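Local structure of 3-oxoacyl-(Acyl-carrier protein) synthase (Burkholderia xenovorans, 4EFI) at residues 17-29 and 69-83. The protein probably acts as a 3-oxoacyl-[acyl-carrier-protein] synthase, an acyltransferase of the thiolase superfamily. Numbering follows the deposited sequence. Where two conformers were deposited one is given.
Sequences ARIAGVVSCVPSK and LCRKAGEKLLAGLGW
V23 and C25 of strand 17-26 pack against one face of helix 66-81, with A73 between them. The methyl of A73 sits 3.4 Å from V23 O. The backbones come closest here, with C25 CA 5.2 Å from A73 CA. V23 straddles the helix surface with its two methyls. CG1 is anti to the backbone N (chi1 175°) and meets A73 and the CG of K76. CG2 lies 3.7 Å from the CA of L77. The side chains of V23 and L77 run past each other in opposite directions.

C25 brings its CB to 3.4 Å from L69 O. That oxygen is already engaged by the helix bond from A73 N, and the CB contact is van der Waals. SG of C25, anti to the backbone N (chi1 180°), touches the CB of K72 and the CD2 of L69, 4.0 Å from the latter. L69 continues to P27, whose CD it meets with both methyls, the two side chains crossing at about a right angle.

At the other end CD1 of L77 lies against the backbone of G21 and V22, 3.6 Å from G21 C. CD2 of L81 touches A20 O, while the CD1 of L81 stands 3.8 Å above the centre of the W83 ring. A20 CB meets that ring obliquely at CZ2. A Schellman motif with G82 as C-prime residue ends the helix and leads to W83, which also makes a cation-pi contact with R149.

No hydrogen bond joins the two segments; apolar side chains pack on each other and on backbone carbonyls. L77 and L81 also touch strand 176-184, the neighbour of strand 17-26. V22, S24 and V26 turn to the other side, where helix 305-313 lies. Helices thus cover both faces of the strand. The N-to-C axes of strand 17-26 and helix part 69-81 make 141°, broadly antiparallel, as in the layered alpha-beta core of the thiolase fold.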
ATOM      1  N   ALA A  17      -0.451  12.612  17.070  1.00 13.79           N
ATOM      2  CA  ALA A  17       0.562  11.871  16.326  1.00 13.84           C
ATOM      3  C   ALA A  17       0.692  12.423  14.926  1.00 15.02           C
ATOM      4  O   ALA A  17      -0.295  12.894  14.360  1.00 17.26           O
ATOM      5  CB  ALA A  17       0.190  10.394  16.247  1.00 15.08           C
ATOM      6  N   ARG A  18       1.889  12.353  14.356  0.57 13.72           N
ATOM      7  CA  ARG A  18       2.133  12.857  13.014  0.57 13.70           C
ATOM      8  C   ARG A  18       3.077  11.938  12.265  0.57 13.00           C
ATOM      9  O   ARG A  18       3.895  11.223  12.863  0.57 14.02           O
ATOM     10  CB  ARG A  18       2.740  14.269  13.058  0.57 15.74           C
ATOM     11  CG  ARG A  18       4.082  14.361  13.763  0.57 16.32           C
ATOM     12  CD  ARG A  18       4.619  15.797  13.862  0.57 20.37           C
ATOM     13  NE  ARG A  18       5.182  16.282  12.603  0.57 20.88           N
ATOM     14  CZ  ARG A  18       6.413  16.010  12.176  0.57 19.78           C
ATOM     15  NH1 ARG A  18       6.831  16.489  11.013  0.57 28.23           N
ATOM     16  NH2 ARG A  18       7.220  15.255  12.908  0.57 22.07           N
ATOM     17  N   ILE A  19       2.957  11.950  10.946  1.00 12.71           N
ATOM     18  CA  ILE A  19       3.938  11.327  10.094  1.00 12.68           C
ATOM     19  C   ILE A  19       5.213  12.171  10.162  1.00 13.07           C
ATOM     20  O   ILE A  19       5.185  13.390   9.941  1.00 14.16           O
ATOM     21  CB  ILE A  19       3.445  11.212   8.646  1.00 12.77           C
ATOM     22  CG1 ILE A  19       2.233  10.288   8.586  1.00 12.79           C
ATOM     23  CG2 ILE A  19       4.560  10.704   7.752  1.00 14.82           C
ATOM     24  CD1 ILE A  19       1.549  10.233   7.224  1.00 14.90           C
ATOM     25  N   ALA A  20       6.334  11.516  10.458  1.00 12.53           N
ATOM     26  CA  ALA A  20       7.621  12.185  10.592  1.00 13.15           C
ATOM     27  C   ALA A  20       8.558  11.973   9.396  1.00 12.40           C
ATOM     28  O   ALA A  20       9.535  12.707   9.249  1.00 14.55           O
ATOM     29  CB  ALA A  20       8.305  11.699  11.869  1.00 15.10           C
ATOM     30  N   GLY A  21       8.296  10.978   8.557  1.00 11.96           N
ATOM     31  CA  GLY A  21       9.152  10.682   7.414  1.00 12.28           C
ATOM     32  C   GLY A  21       8.664   9.439   6.714  1.00 11.95           C
ATOM     33  O   GLY A  21       7.973   8.618   7.348  1.00 12.53           O
ATOM     34  N   VAL A  22       9.001   9.287   5.437  1.00 12.42           N
ATOM     35  CA  VAL A  22       8.618   8.102   4.660  1.00 11.82           C
ATOM     36  C   VAL A  22       9.750   7.790   3.671  1.00 11.41           C
ATOM     37  O   VAL A  22      10.224   8.680   2.966  1.00 12.40           O
ATOM     38  CB  VAL A  22       7.338   8.329   3.822  1.00 12.69           C
ATOM     39  CG1 VAL A  22       6.897   7.023   3.143  1.00 14.25           C
ATOM     40  CG2 VAL A  22       6.204   8.912   4.638  1.00 16.37           C
ATOM     41  N   VAL A  23      10.224   6.550   3.662  1.00 10.74           N
ATOM     42  CA  VAL A  23      11.169   6.117   2.641  1.00 11.28           C
ATOM     43  C   VAL A  23      10.641   4.853   1.953  1.00 10.18           C
ATOM     44  O   VAL A  23      10.136   3.925   2.627  1.00 11.54           O
ATOM     45  CB  VAL A  23      12.565   5.827   3.222  1.00 12.19           C
ATOM     46  CG1 VAL A  23      13.508   5.263   2.174  1.00 12.11           C
ATOM     47  CG2 VAL A  23      13.151   7.091   3.825  1.00 13.38           C
ATOM     48  N   SER A  24      10.804   4.785   0.643  1.00 10.06           N
ATOM     49  CA  SER A  24      10.469   3.592  -0.139  1.00 10.21           C
ATOM     50  C   SER A  24      11.745   2.993  -0.683  1.00 11.75           C
ATOM     51  O   SER A  24      12.662   3.738  -1.063  1.00 12.83           O
ATOM     52  CB  SER A  24       9.566   3.942  -1.315  1.00 11.92           C
ATOM     53  OG  SER A  24       8.357   4.543  -0.892  1.00 13.75           O
ATOM     54  N   CYS A  25      11.785   1.675  -0.783  1.00 10.71           N
ATOM     55  CA  CYS A  25      12.886   0.950  -1.413  1.00 11.10           C
ATOM     56  C   CYS A  25      12.304  -0.009  -2.442  1.00 11.59           C
ATOM     57  O   CYS A  25      11.428  -0.842  -2.137  1.00 12.62           O
ATOM     58  CB  CYS A  25      13.691   0.159  -0.376  1.00 11.53           C
ATOM     59  SG  CYS A  25      15.068  -0.775  -1.102  1.00 13.72           S
ATOM     60  N   VAL A  26      12.775   0.095  -3.675  1.00 11.31           N
ATOM     61  CA  VAL A  26      12.356  -0.774  -4.765  1.00 11.97           C
ATOM     62  C   VAL A  26      13.523  -1.628  -5.251  1.00 12.20           C
ATOM     63  O   VAL A  26      14.679  -1.226  -5.162  1.00 13.00           O
ATOM     64  CB  VAL A  26      11.769   0.015  -5.957  1.00 12.19           C
ATOM     65  CG1 VAL A  26      10.506   0.704  -5.535  1.00 13.88           C
ATOM     66  CG2 VAL A  26      12.787   1.033  -6.547  1.00 14.51           C
ATOM     67  N   PRO A  27      13.243  -2.828  -5.770  1.00 11.94           N
ATOM     68  CA  PRO A  27      14.302  -3.606  -6.419  1.00 12.24           C
ATOM     69  C   PRO A  27      14.959  -2.800  -7.521  1.00 12.30           C
ATOM     70  O   PRO A  27      14.312  -2.080  -8.262  1.00 13.19           O
ATOM     71  CB  PRO A  27      13.545  -4.832  -6.972  1.00 12.92           C
ATOM     72  CG  PRO A  27      12.397  -4.981  -6.044  1.00 12.53           C
ATOM     73  CD  PRO A  27      11.971  -3.554  -5.742  1.00 12.13           C
ATOM     74  N   SER A  28      16.270  -2.955  -7.659  1.00 12.66           N
ATOM     75  CA  SER A  28      17.007  -2.330  -8.739  1.00 14.02           C
ATOM     76  C   SER A  28      16.717  -2.993 -10.080  1.00 13.30           C
ATOM     77  O   SER A  28      16.951  -2.367 -11.108  1.00 14.65           O
ATOM     78  CB  SER A  28      18.515  -2.338  -8.461  1.00 14.81           C
ATOM     79  OG  SER A  28      19.006  -3.639  -8.368  1.00 15.61           O
ATOM     80  N   LYS A  29      16.181  -4.209 -10.067  1.00 12.76           N
ATOM     81  CA  LYS A  29      15.805  -4.891 -11.301  1.00 14.28           C
ATOM     82  C   LYS A  29      14.621  -4.192 -11.970  1.00 13.66           C
ATOM     83  O   LYS A  29      13.490  -4.271 -11.489  1.00 13.21           O
ATOM     84  CB  LYS A  29      15.454  -6.351 -11.015  1.00 20.00           C
ATOM     85  N   LEU A  69      13.219  -5.225   1.720  1.00 11.94           N
ATOM     86  CA  LEU A  69      12.959  -3.912   1.155  1.00 11.98           C
ATOM     87  C   LEU A  69      12.592  -2.940   2.244  1.00 10.86           C
ATOM     88  O   LEU A  69      13.081  -1.800   2.273  1.00 11.91           O
ATOM     89  CB  LEU A  69      11.839  -3.980   0.112  1.00 11.26           C
ATOM     90  CG  LEU A  69      12.119  -4.831  -1.133  1.00 12.17           C
ATOM     91  CD1 LEU A  69      10.878  -4.977  -1.996  1.00 12.18           C
ATOM     92  CD2 LEU A  69      13.264  -4.231  -1.946  1.00 13.30           C
ATOM     93  N   CYS A  70      11.729  -3.364   3.163  1.00 11.75           N
ATOM     94  CA  CYS A  70      11.386  -2.527   4.310  1.00 12.09           C
ATOM     95  C   CYS A  70      12.566  -2.258   5.222  1.00 12.39           C
ATOM     96  O   CYS A  70      12.686  -1.146   5.733  1.00 12.56           O
ATOM     97  CB  CYS A  70      10.251  -3.142   5.128  1.00 12.33           C
ATOM     98  SG  CYS A  70       8.652  -3.221   4.247  1.00 12.63           S
ATOM     99  N   ARG A  71      13.450  -3.237   5.425  1.00 11.87           N
ATOM    100  CA  ARG A  71      14.645  -3.022   6.254  1.00 12.46           C
ATOM    101  C   ARG A  71      15.516  -1.924   5.642  1.00 12.24           C
ATOM    102  O   ARG A  71      15.964  -1.003   6.332  1.00 12.55           O
ATOM    103  CB  ARG A  71      15.496  -4.295   6.379  1.00 13.64           C
ATOM    104  CG  ARG A  71      16.730  -4.098   7.287  1.00 16.21           C
ATOM    105  CD  ARG A  71      17.739  -5.220   7.236  1.00 18.49           C
ATOM    106  NE  ARG A  71      18.244  -5.463   5.894  1.00 20.58           N
ATOM    107  CZ  ARG A  71      17.931  -6.504   5.112  1.00 23.98           C
ATOM    108  NH1 ARG A  71      17.116  -7.482   5.505  1.00 17.34           N
ATOM    109  NH2 ARG A  71      18.461  -6.569   3.903  1.00 27.25           N
ATOM    110  N   LYS A  72      15.773  -1.993   4.342  1.00 12.03           N
ATOM    111  CA  LYS A  72      16.628  -0.993   3.690  1.00 12.91           C
ATOM    112  C   LYS A  72      15.973   0.387   3.738  1.00 12.36           C
ATOM    113  O   LYS A  72      16.633   1.396   4.016  1.00 12.54           O
ATOM    114  CB  LYS A  72      16.895  -1.421   2.240  1.00 14.71           C
ATOM    115  CG  LYS A  72      17.744  -2.676   2.170  1.00 18.98           C
ATOM    116  CD  LYS A  72      17.810  -3.242   0.759  1.00 25.24           C
ATOM    117  CE  LYS A  72      18.791  -4.412   0.680  1.00 34.39           C
ATOM    118  NZ  LYS A  72      18.368  -5.383  -0.365  1.00 37.15           N
ATOM    119  N   ALA A  73      14.667   0.459   3.518  1.00 11.68           N
ATOM    120  CA  ALA A  73      13.953   1.726   3.641  1.00 11.96           C
ATOM    121  C   ALA A  73      14.064   2.248   5.064  1.00 12.70           C
ATOM    122  O   ALA A  73      14.268   3.439   5.285  1.00 12.21           O
ATOM    123  CB  ALA A  73      12.478   1.550   3.248  1.00 13.18           C
ATOM    124  N   GLY A  74      13.941   1.341   6.029  1.00 12.02           N
ATOM    125  CA  GLY A  74      14.001   1.689   7.437  1.00 12.26           C
ATOM    126  C   GLY A  74      15.355   2.242   7.845  1.00 12.43           C
ATOM    127  O   GLY A  74      15.448   3.217   8.594  1.00 13.15           O
ATOM    128  N   GLU A  75      16.428   1.621   7.377  1.00 13.04           N
ATOM    129  CA  GLU A  75      17.777   2.122   7.648  1.00 13.56           C
ATOM    130  C   GLU A  75      17.951   3.525   7.138  1.00 12.47           C
ATOM    131  O   GLU A  75      18.508   4.390   7.831  1.00 13.43           O
ATOM    132  CB  GLU A  75      18.816   1.188   7.021  1.00 14.05           C
ATOM    133  CG  GLU A  75      18.869  -0.155   7.766  1.00 18.67           C
ATOM    134  CD  GLU A  75      19.675  -1.243   7.083  1.00 27.67           C
ATOM    135  OE1 GLU A  75      19.756  -1.272   5.840  1.00 27.02           O
ATOM    136  OE2 GLU A  75      20.199  -2.098   7.829  1.00 34.94           O
ATOM    137  N   LYS A  76      17.494   3.784   5.924  1.00 12.97           N
ATOM    138  CA  LYS A  76      17.617   5.105   5.340  1.00 14.01           C
ATOM    139  C   LYS A  76      16.760   6.120   6.100  1.00 12.13           C
ATOM    140  O   LYS A  76      17.193   7.249   6.352  1.00 13.76           O
ATOM    141  CB  LYS A  76      17.224   5.042   3.853  1.00 15.09           C
ATOM    142  CG  LYS A  76      17.266   6.343   3.106  1.00 15.52           C
ATOM    143  CD  LYS A  76      18.677   6.823   2.885  1.00 19.41           C
ATOM    144  CE  LYS A  76      18.694   8.038   1.975  1.00 24.76           C
ATOM    145  NZ  LYS A  76      20.092   8.364   1.554  1.00 28.90           N
ATOM    146  N   LEU A  77      15.552   5.718   6.471  1.00 11.97           N
ATOM    147  CA  LEU A  77      14.652   6.586   7.212  1.00 13.09           C
ATOM    148  C   LEU A  77      15.219   6.973   8.581  1.00 12.86           C
ATOM    149  O   LEU A  77      15.239   8.150   8.955  1.00 13.72           O
ATOM    150  CB  LEU A  77      13.317   5.875   7.391  1.00 12.93           C
ATOM    151  CG  LEU A  77      12.252   6.547   8.264  1.00 13.16           C
ATOM    152  CD1 LEU A  77      11.718   7.822   7.645  1.00 13.70           C
ATOM    153  CD2 LEU A  77      11.098   5.574   8.530  1.00 13.06           C
ATOM    154  N   LEU A  78      15.674   5.977   9.332  1.00 12.90           N
ATOM    155  CA  LEU A  78      16.222   6.235  10.655  1.00 13.82           C
ATOM    156  C   LEU A  78      17.466   7.113  10.574  1.00 14.67           C
ATOM    157  O   LEU A  78      17.668   8.000  11.415  1.00 14.63           O
ATOM    158  CB  LEU A  78      16.549   4.934  11.391  1.00 12.81           C
ATOM    159  CG  LEU A  78      15.334   4.091  11.787  1.00 13.54           C
ATOM    160  CD1 LEU A  78      15.757   2.719  12.234  1.00 14.97           C
ATOM    161  CD2 LEU A  78      14.487   4.776  12.854  1.00 14.73           C
ATOM    162  N   ALA A  79      18.331   6.858   9.597  1.00 14.01           N
ATOM    163  CA  ALA A  79      19.526   7.679   9.429  1.00 13.84           C
ATOM    164  C   ALA A  79      19.148   9.103   9.104  1.00 14.56           C
ATOM    165  O   ALA A  79      19.754  10.031   9.616  1.00 16.14           O
ATOM    166  CB  ALA A  79      20.406   7.105   8.337  1.00 15.90           C
ATOM    167  N   GLY A  80      18.187   9.299   8.215  1.00 14.46           N
ATOM    168  CA  GLY A  80      17.748  10.638   7.868  1.00 14.34           C
ATOM    169  C   GLY A  80      17.152  11.403   9.030  1.00 14.67           C
ATOM    170  O   GLY A  80      17.415  12.587   9.211  1.00 17.11           O
ATOM    171  N   LEU A  81      16.301  10.750   9.791  1.00 14.89           N
ATOM    172  CA  LEU A  81      15.671  11.368  10.947  1.00 14.63           C
ATOM    173  C   LEU A  81      16.637  11.563  12.101  1.00 15.88           C
ATOM    174  O   LEU A  81      16.402  12.413  12.952  1.00 17.79           O
ATOM    175  CB  LEU A  81      14.502  10.512  11.441  1.00 16.11           C
ATOM    176  CG  LEU A  81      13.295  10.533  10.515  1.00 17.07           C
ATOM    177  CD1 LEU A  81      12.264   9.499  10.959  1.00 15.60           C
ATOM    178  CD2 LEU A  81      12.657  11.904  10.435  1.00 20.22           C
ATOM    179  N   GLY A  82      17.686  10.745  12.157  1.00 15.60           N
ATOM    180  CA  GLY A  82      18.584  10.742  13.302  1.00 15.87           C
ATOM    181  C   GLY A  82      17.965  10.109  14.525  1.00 15.89           C
ATOM    182  O   GLY A  82      18.355  10.427  15.657  1.00 17.23           O
ATOM    183  N   TRP A  83      17.028   9.188  14.321  1.00 14.98           N
ATOM    184  CA  TRP A  83      16.412   8.473  15.425  1.00 14.88           C
ATOM    185  C   TRP A  83      17.295   7.301  15.845  1.00 15.49           C
ATOM    186  O   TRP A  83      17.631   6.448  15.010  1.00 17.47           O
ATOM    187  CB  TRP A  83      15.051   7.940  14.992  1.00 15.34           C
ATOM    188  CG  TRP A  83      13.959   8.959  14.953  1.00 15.16           C
ATOM    189  CD1 TRP A  83      14.076  10.294  15.100  1.00 15.07           C
ATOM    190  CD2 TRP A  83      12.564   8.694  14.759  1.00 13.86           C
ATOM    191  NE1 TRP A  83      12.843  10.898  15.016  1.00 15.27           N
ATOM    192  CE2 TRP A  83      11.897   9.927  14.802  1.00 13.88           C
ATOM    193  CE3 TRP A  83      11.820   7.531  14.552  1.00 14.55           C
ATOM    194  CZ2 TRP A  83      10.505  10.036  14.651  1.00 15.72           C
ATOM    195  CZ3 TRP A  83      10.434   7.645  14.413  1.00 13.46           C
ATOM    196  CH2 TRP A  83       9.799   8.879  14.469  1.00 14.18           C
TER